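Beta-agarase AgaA (Microbulbifer thermotolerans, PDB 3WZ1) hydrolyses beta-1,4-galactosidic linkages within agarose chains as a GH16 endo-agarase, releasing mainly neoagarotetraose, with this chain supplying the catalytic domain. Local coordinates at residues 238-242 with 243-247; 61-64 with 65-68; 216-220 with 221-225. All blocks are in the same frame, centred on the assembly; numbering follows the deposited sequence.

Followed from the N terminus, the three contacts come in series, none nested in or crossing another. Contact 2 (61-68) closes the tight turn between strands 60-62 and 67-70. Contact 3 (216-225) folds the loop that leaves helix 214-217. Contact 1 (238-247) turns the chain from the end of strand 232-239 into helix 242-245. Contacts 1 and 2 meet through the probable hydrogen bond from Trp62 NE1 to Met238 O, 3.0 Å, which joins neighbouring parts of the beta-jelly roll. Contact 3 stands apart, its nearest atoms about 16 Å from those of contact 1, beside a bound sodium ion and on the opposite side of the chain's centre from contact 2.

Contact 1 (238-242 with 243-247); sequences MEDQN and WRSDN
Asp240 with Ser245 and Gln241 with Trp243 form a local strand-to-helix junction, where strand 232-239 ends and the short helix 242-245 begins. The evidence is the main-chain bonds of the helix's first turn, with side-chain bonds beside them. Gln241 occupies the N-cap position, and its carbonyl oxygen accepts two amides: Ser245 N lies 3.0 Å from Gln241 O, and Arg244 N donates to the same atom. One residue on, Asp246 N donates to Asn242 O at 2.9 Å.

On one flank, Ser245 OG donates to Asp240 OD2 over 2.6 Å, meeting the carboxylate on its syn side. Asp240 has CG anti to its own amide nitrogen (chi1 176°), and this carries the carboxylate forward to the serine. Leu59 N also binds OD2, and Thr250 OG1 binds OD1. With an alanine in place of Asp240, the hydroxyls of Ser245 and Thr250 and the Leu59 amide would probably be left without the carboxylate they share.

On the other flank, Gln241 and Trp243 run side by side. Trp243 NE1 donates to Gln241 OE1 at 2.9 Å, and the oxygen lies essentially in the indole plane. The far end of the amide is held too: Gln241 NE2 gives a nearly straight bond to Glu239 OE1 (2.9 Å, 170°), so the amide's orientation is fixed. Arg244 CG lies over one indole face of Trp243 near its rim, 3.4 Å above the plane.

Tyr136 OH is a further partner of Gln241 OE1, and Gln241 NE2 also binds Glu134, the predicted proton donor; the amide is thus placed to help shape the active site. Arg244 extends to Gln143 and over Tyr146 of helix 144-147, while strand 116-123 packs against Glu239 and Gln241.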
loop_
_atom_site.group_PDB
_atom_site.type_symbol
_atom_site.label_atom_id
_atom_site.label_comp_id
_atom_site.label_asym_id
_atom_site.label_seq_id
_atom_site.Cartn_x
_atom_site.Cartn_y
_atom_site.Cartn_z
ATOM N N MET A 238 -2.944 -7.552 1.906
ATOM C CA MET A 238 -2.535 -7.656 3.298
ATOM C C MET A 238 -1.337 -8.576 3.372
ATOM O O MET A 238 -1.114 -9.403 2.491
ATOM C CB MET A 238 -3.622 -8.182 4.224
ATOM C CG MET A 238 -4.639 -7.133 4.650
ATOM S SD MET A 238 -5.736 -7.659 5.968
ATOM C CE MET A 238 -6.934 -8.611 5.090
ATOM N N GLU A 239 -0.572 -8.411 4.442
ATOM C CA GLU A 239 0.587 -9.259 4.734
ATOM C C GLU A 239 0.625 -9.641 6.199
ATOM O O GLU A 239 0.427 -8.800 7.088
ATOM C CB GLU A 239 1.888 -8.548 4.389
ATOM C CG GLU A 239 2.097 -8.359 2.893
ATOM C CD GLU A 239 3.332 -7.550 2.538
ATOM O OE1 GLU A 239 4.154 -7.252 3.451
ATOM O OE2 GLU A 239 3.474 -7.196 1.334
ATOM N N ASP A 240 0.948 -10.900 6.447
ATOM C CA ASP A 240 1.456 -11.328 7.742
ATOM C C ASP A 240 2.966 -11.193 7.588
ATOM O O ASP A 240 3.577 -11.937 6.808
ATOM C CB ASP A 240 1.038 -12.766 8.038
ATOM C CG ASP A 240 1.611 -13.272 9.322
ATOM O OD1 ASP A 240 0.964 -13.086 10.390
ATOM O OD2 ASP A 240 2.740 -13.797 9.268
ATOM N N GLN A 241 3.556 -10.206 8.261
ATOM C CA GLN A 241 4.953 -9.843 8.059
ATOM C C GLN A 241 5.849 -10.513 9.090
ATOM O O GLN A 241 5.452 -10.679 10.247
ATOM C CB GLN A 241 5.124 -8.324 8.091
ATOM C CG GLN A 241 4.319 -7.632 6.993
ATOM C CD GLN A 241 4.471 -6.127 6.979
ATOM O OE1 GLN A 241 4.691 -5.480 8.022
ATOM N NE2 GLN A 241 4.330 -5.545 5.799
ATOM N N ASN A 242 7.052 -10.877 8.681
ATOM C CA ASN A 242 7.940 -11.626 9.566
ATOM C C ASN A 242 8.280 -10.903 10.878
ATOM O O ASN A 242 8.314 -11.543 11.922
ATOM C CB ASN A 242 9.247 -11.999 8.884
ATOM C CG ASN A 242 9.079 -13.088 7.855
ATOM O OD1 ASN A 242 9.220 -14.288 8.143
ATOM N ND2 ASN A 242 8.777 -12.695 6.666
ATOM N N TRP A 243 8.497 -9.596 10.826
ATOM C CA TRP A 243 8.861 -8.865 12.049
ATOM C C TRP A 243 7.748 -8.969 13.096
ATOM O O TRP A 243 7.996 -8.749 14.281
ATOM C CB TRP A 243 9.236 -7.393 11.768
ATOM C CG TRP A 243 8.074 -6.528 11.462
ATOM C CD1 TRP A 243 7.355 -6.474 10.286
ATOM C CD2 TRP A 243 7.438 -5.612 12.351
ATOM N NE1 TRP A 243 6.335 -5.580 10.398
ATOM C CE2 TRP A 243 6.348 -5.035 11.655
ATOM C CE3 TRP A 243 7.690 -5.205 13.670
ATOM C CZ2 TRP A 243 5.516 -4.088 12.224
ATOM C CZ3 TRP A 243 6.859 -4.256 14.236
ATOM C CH2 TRP A 243 5.770 -3.709 13.515
ATOM N N ARG A 244 6.518 -9.279 12.657
ATOM C CA ARG A 244 5.407 -9.522 13.564
ATOM C C ARG A 244 5.300 -11.006 13.933
ATOM O O ARG A 244 5.408 -11.363 15.111
ATOM C CB ARG A 244 4.090 -9.015 12.955
ATOM C CG ARG A 244 4.151 -7.567 12.440
ATOM C CD ARG A 244 2.905 -6.782 12.801
ATOM N NE ARG A 244 2.988 -6.262 14.162
ATOM C CZ ARG A 244 1.986 -5.689 14.818
ATOM N NH1 ARG A 244 2.213 -5.235 16.053
ATOM N NH2 ARG A 244 0.773 -5.568 14.288
ATOM N N SER A 245 5.066 -11.884 12.951
ATOM C CA SER A 245 4.726 -13.270 13.253
ATOM C C SER A 245 5.921 -14.120 13.684
ATOM O O SER A 245 5.719 -15.115 14.394
ATOM C CB SER A 245 4.011 -13.966 12.079
ATOM O OG SER A 245 4.789 -13.928 10.899
ATOM N N ASP A 246 7.134 -13.755 13.292
ATOM C CA ASP A 246 8.324 -14.477 13.790
ATOM C C ASP A 246 8.391 -14.280 15.295
ATOM O O ASP A 246 8.998 -15.091 16.007
ATOM C CB ASP A 246 9.651 -13.949 13.241
ATOM C CG ASP A 246 9.893 -14.280 11.773
ATOM O OD1 ASP A 246 9.110 -15.020 11.165
ATOM O OD2 ASP A 246 10.900 -13.754 11.239
ATOM N N ASN A 247 7.817 -13.170 15.754
ATOM C CA ASN A 247 7.964 -12.701 17.114
ATOM C C ASN A 247 6.692 -12.788 17.924
ATOM O O ASN A 247 6.602 -12.152 18.973
ATOM C CB ASN A 247 8.533 -11.269 17.078
ATOM C CG ASN A 247 9.874 -11.200 16.371
ATOM O OD1 ASN A 247 10.085 -10.405 15.425
ATOM N ND2 ASN A 247 10.774 -12.062 16.770
#

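Contact 2 (61-64 with 65-68); sequences EWHP and HYSY
His63 and Tyr66, three positions apart, meet as an edge-to-face aromatic pair across a turn. The tyrosine supplies the edge: its CE1 sits over the centre of the imidazole, and the closest approach is 3.4 Å, from Tyr66 CD1 to His63 CG. Ring centroids are 4.7 Å apart and the planes stand at 68°, an edge-to-face pair tilted from the perpendicular. His65 adds a third ring, crossing His63 obliquely, with His65 ND1 3.5 Å from His63 CE1.

One hydrogen bond holds the imidazole that this edge rests on. His63 CG is anti to the backbone N (chi1 -171°), which swings the ring toward the turn, and chi2 of -53° brings His63 ND1 to His65 N at 3.1 Å. The amide lies near the ring plane, so ND1 acts as an acceptor and any single proton on this ring would probably sit on NE2. The backbone is pinned separately, Tyr66 N donating to His63 O at 3.1 Å. A weak bond follows from Ser67 N to Pro64 O.

Water provides the remaining link. One molecule donates to His63 O and is also hydrogen-bonded to Ser67 OG at 2.8 Å, bridging the two ends of the turn.

Tyr88 of strand 87-94 meets both His63 and Tyr66, seating the cluster against the sheet. The whole is a single 3-10 turn at Pro64 and His65 decorated by an aromatic cluster, a surface connection between strands 60-62 and 67-70 of the beta-jelly roll, away from the predicted catalytic glutamates.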
loop_
_atom_site.group_PDB
_atom_site.type_symbol
_atom_site.label_atom_id
_atom_site.label_comp_id
_atom_site.label_asym_id
_atom_site.label_seq_id
_atom_site.Cartn_x
_atom_site.Cartn_y
_atom_site.Cartn_z
ATOM N N GLU A 61 0.008 -16.602 2.716
ATOM C CA GLU A 61 -0.093 -17.206 1.421
ATOM C C GLU A 61 -1.130 -16.458 0.599
ATOM O O GLU A 61 -2.327 -16.593 0.824
ATOM C CB GLU A 61 -0.422 -18.694 1.527
ATOM C CG GLU A 61 -0.183 -19.400 0.227
ATOM C CD GLU A 61 -0.539 -20.881 0.260
ATOM O OE1 GLU A 61 -0.118 -21.605 1.182
ATOM O OE2 GLU A 61 -1.223 -21.298 -0.683
ATOM N N TRP A 62 -0.679 -15.608 -0.323
ATOM C CA TRP A 62 -1.637 -14.844 -1.131
ATOM C C TRP A 62 -2.492 -15.780 -1.962
ATOM O O TRP A 62 -2.015 -16.796 -2.456
ATOM C CB TRP A 62 -0.946 -13.808 -2.014
ATOM C CG TRP A 62 -0.281 -12.709 -1.221
ATOM C CD1 TRP A 62 -0.860 -11.934 -0.232
ATOM C CD2 TRP A 62 1.058 -12.220 -1.372
ATOM N NE1 TRP A 62 0.050 -11.019 0.246
ATOM C CE2 TRP A 62 1.236 -11.178 -0.429
ATOM C CE3 TRP A 62 2.121 -12.549 -2.220
ATOM C CZ2 TRP A 62 2.441 -10.480 -0.308
ATOM C CZ3 TRP A 62 3.313 -11.847 -2.096
ATOM C CH2 TRP A 62 3.465 -10.827 -1.144
ATOM N N HIS A 63 -3.774 -15.460 -2.047
ATOM C CA HIS A 63 -4.777 -16.364 -2.603
ATOM C C HIS A 63 -5.775 -15.548 -3.426
ATOM O O HIS A 63 -6.317 -14.544 -2.944
ATOM C CB HIS A 63 -5.446 -17.066 -1.436
ATOM C CG HIS A 63 -6.371 -18.193 -1.808
ATOM N ND1 HIS A 63 -7.401 -18.065 -2.710
ATOM C CD2 HIS A 63 -6.469 -19.446 -1.308
ATOM C CE1 HIS A 63 -8.072 -19.205 -2.779
ATOM N NE2 HIS A 63 -7.530 -20.060 -1.936
ATOM N N PRO A 64 -6.029 -15.953 -4.688
ATOM C CA PRO A 64 -6.852 -15.117 -5.558
ATOM C C PRO A 64 -8.289 -14.914 -5.042
ATOM O O PRO A 64 -8.900 -13.896 -5.324
ATOM C CB PRO A 64 -6.785 -15.832 -6.922
ATOM C CG PRO A 64 -6.423 -17.226 -6.594
ATOM C CD PRO A 64 -5.545 -17.157 -5.385
ATOM N N HIS A 65 -8.826 -15.884 -4.316
ATOM C CA HIS A 65 -10.225 -15.790 -3.867
ATOM C C HIS A 65 -10.411 -14.953 -2.604
ATOM O O HIS A 65 -11.502 -14.901 -2.067
ATOM C CB HIS A 65 -10.837 -17.167 -3.688
ATOM C CG HIS A 65 -10.757 -18.007 -4.921
ATOM N ND1 HIS A 65 -10.900 -19.378 -4.909
ATOM C CD2 HIS A 65 -10.527 -17.662 -6.207
ATOM C CE1 HIS A 65 -10.753 -19.842 -6.135
ATOM N NE2 HIS A 65 -10.522 -18.824 -6.945
ATOM N N TYR A 66 -9.324 -14.329 -2.158
ATOM C CA TYR A 66 -9.330 -13.420 -0.992
ATOM C C TYR A 66 -9.235 -11.953 -1.417
ATOM O O TYR A 66 -9.028 -11.075 -0.576
ATOM C CB TYR A 66 -8.258 -13.854 0.034
ATOM C CG TYR A 66 -8.644 -15.147 0.689
ATOM C CD1 TYR A 66 -8.612 -16.345 -0.033
ATOM C CD2 TYR A 66 -9.136 -15.188 1.988
ATOM C CE1 TYR A 66 -9.010 -17.536 0.548
ATOM C CE2 TYR A 66 -9.551 -16.379 2.567
ATOM C CZ TYR A 66 -9.472 -17.555 1.829
ATOM O OH TYR A 66 -9.901 -18.745 2.416
ATOM N N SER A 67 -9.418 -11.695 -2.704
ATOM C CA SER A 67 -9.716 -10.351 -3.218
ATOM C C SER A 67 -10.995 -10.384 -4.037
ATOM O O SER A 67 -11.295 -11.379 -4.693
ATOM C CB SER A 67 -8.545 -9.841 -4.073
ATOM O OG SER A 67 -8.272 -10.701 -5.164
ATOM N N TYR A 68 -11.761 -9.299 -3.988
ATOM C CA TYR A 68 -12.959 -9.159 -4.810
ATOM C C TYR A 68 -13.339 -7.685 -4.841
ATOM O O TYR A 68 -12.867 -6.896 -4.018
ATOM C CB TYR A 68 -14.136 -10.022 -4.291
ATOM C CG TYR A 68 -14.604 -9.721 -2.902
ATOM C CD1 TYR A 68 -14.002 -10.317 -1.791
ATOM C CD2 TYR A 68 -15.639 -8.838 -2.687
ATOM C CE1 TYR A 68 -14.440 -10.043 -0.499
ATOM C CE2 TYR A 68 -16.086 -8.569 -1.401
ATOM C CZ TYR A 68 -15.481 -9.167 -0.321
ATOM O OH TYR A 68 -15.920 -8.873 0.961
HETATM O O HOH W 1 -6.076 -12.048 -4.126
#

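Contact 3 (216-220 with 221-225); sequences IIDPN and GFTGG
Asp218 reaches over the loop that follows helix 214-217 and holds the backbone of Phe222 and Thr223 with both carboxylate oxygens. With chi1 at -178° the carboxyl group points away from the Asp218 amide and into the returning chain. OD1 receives Phe222 N through its syn lone pair at 2.9 Å, although the bond is bent (135°).

OD2 takes two donors from one residue. Thr223 N lies 2.8 Å from Asp218 OD2 on the syn side, and Thr223 OG1 comes within 2.7 Å of Asp218 OD2 on the anti side. Both are tilted well out of the carboxylate plane, toward the same face. The hydroxyl can join its own amide there because OG1 stands between the backbone N and the carbonyl carbon (chi1 72°). A water donates to OD2 as well and accepts from Gly225 N, so three donors grip this oxygen of a buried residue and should favour a charged carboxylate.

Asn220 and Phe222 lie side by side, pointing the same way. Asn220 CB makes a CH-pi contact over the phenyl face, 3.9 Å from the Phe222 ring centroid and 28° off the normal. Phe222 also packs on Val156 and Ile158 of strand 150-158. At Gly221, between them, phi is positive and a beta carbon would run into Asn220 O.

Gly221 N donates to Asp218 O at 3.2 Å, closing the first of two consecutive type I beta turns, 218-221 and 221-224. Thr223 then binds Thr226 and Gly227, ligands of the sodium site completed by Glu128 and Ser229: the two turns, held by Asp218, thus lie in the second shell of a metal site.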
loop_
_atom_site.group_PDB
_atom_site.type_symbol
_atom_site.label_atom_id
_atom_site.label_comp_id
_atom_site.label_asym_id
_atom_site.label_seq_id
_atom_site.Cartn_x
_atom_site.Cartn_y
_atom_site.Cartn_z
ATOM N N ILE A 216 18.903 9.936 3.450
ATOM C CA ILE A 216 17.721 9.237 3.971
ATOM C C ILE A 216 17.122 8.249 2.956
ATOM O O ILE A 216 16.545 7.231 3.345
ATOM C CB ILE A 216 16.652 10.219 4.511
ATOM C CG1 ILE A 216 15.554 9.464 5.277
ATOM C CG2 ILE A 216 16.063 11.072 3.389
ATOM C CD1 ILE A 216 14.593 10.345 6.047
ATOM N N ILE A 217 17.278 8.524 1.664
ATOM C CA ILE A 217 16.736 7.620 0.642
ATOM C C ILE A 217 17.566 6.342 0.536
ATOM O O ILE A 217 17.029 5.262 0.440
ATOM C CB ILE A 217 16.629 8.328 -0.733
ATOM C CG1 ILE A 217 15.555 9.424 -0.691
ATOM C CG2 ILE A 217 16.370 7.337 -1.873
ATOM C CD1 ILE A 217 14.114 8.953 -0.849
ATOM N N ASP A 218 18.888 6.474 0.526
ATOM C CA ASP A 218 19.766 5.318 0.300
ATOM C C ASP A 218 21.177 5.586 0.815
ATOM O O ASP A 218 22.136 5.610 0.022
ATOM C CB ASP A 218 19.809 4.982 -1.191
ATOM C CG ASP A 218 20.666 3.771 -1.511
ATOM O OD1 ASP A 218 20.791 2.859 -0.650
ATOM O OD2 ASP A 218 21.190 3.719 -2.654
ATOM N N PRO A 219 21.302 5.764 2.137
ATOM C CA PRO A 219 22.626 6.116 2.660
ATOM C C PRO A 219 23.656 5.001 2.484
ATOM O O PRO A 219 24.854 5.301 2.420
ATOM C CB PRO A 219 22.357 6.419 4.136
ATOM C CG PRO A 219 21.143 5.605 4.470
ATOM C CD PRO A 219 20.298 5.658 3.213
ATOM N N ASN A 220 23.218 3.748 2.383
ATOM C CA ASN A 220 24.141 2.610 2.210
ATOM C C ASN A 220 24.542 2.313 0.756
ATOM O O ASN A 220 25.346 1.419 0.489
ATOM C CB ASN A 220 23.553 1.361 2.870
ATOM C CG ASN A 220 23.261 1.569 4.349
ATOM O OD1 ASN A 220 24.020 2.227 5.062
ATOM N ND2 ASN A 220 22.162 1.013 4.813
ATOM N N GLY A 221 23.979 3.054 -0.199
ATOM C CA GLY A 221 24.377 2.912 -1.590
ATOM C C GLY A 221 23.858 1.676 -2.280
ATOM O O GLY A 221 24.420 1.254 -3.286
ATOM N N PHE A 222 22.759 1.098 -1.775
ATOM C CA PHE A 222 22.192 -0.101 -2.376
ATOM C C PHE A 222 21.686 0.090 -3.805
ATOM O O PHE A 222 21.599 -0.882 -4.564
ATOM C CB PHE A 222 21.039 -0.669 -1.528
ATOM C CG PHE A 222 21.429 -1.157 -0.150
ATOM C CD1 PHE A 222 22.747 -1.334 0.230
ATOM C CD2 PHE A 222 20.429 -1.482 0.758
ATOM C CE1 PHE A 222 23.060 -1.803 1.502
ATOM C CE2 PHE A 222 20.729 -1.949 2.024
ATOM C CZ PHE A 222 22.050 -2.105 2.400
ATOM N N THR A 223 21.321 1.323 -4.166
ATOM C CA THR A 223 20.887 1.628 -5.516
ATOM C C THR A 223 22.029 2.084 -6.438
ATOM O O THR A 223 21.778 2.439 -7.577
ATOM C CB THR A 223 19.797 2.722 -5.545
ATOM O OG1 THR A 223 20.358 3.999 -5.240
ATOM C CG2 THR A 223 18.660 2.391 -4.559
ATOM N N GLY A 224 23.274 2.062 -5.965
ATOM C CA GLY A 224 24.394 2.404 -6.842
ATOM C C GLY A 224 24.294 3.822 -7.379
ATOM O O GLY A 224 24.662 4.075 -8.531
ATOM N N GLY A 225 23.771 4.745 -6.572
ATOM C CA GLY A 225 23.654 6.157 -6.959
ATOM C C GLY A 225 22.472 6.534 -7.846
ATOM O O GLY A 225 22.394 7.666 -8.334
HETATM O O HOH W 2 23.083 5.322 -3.806
#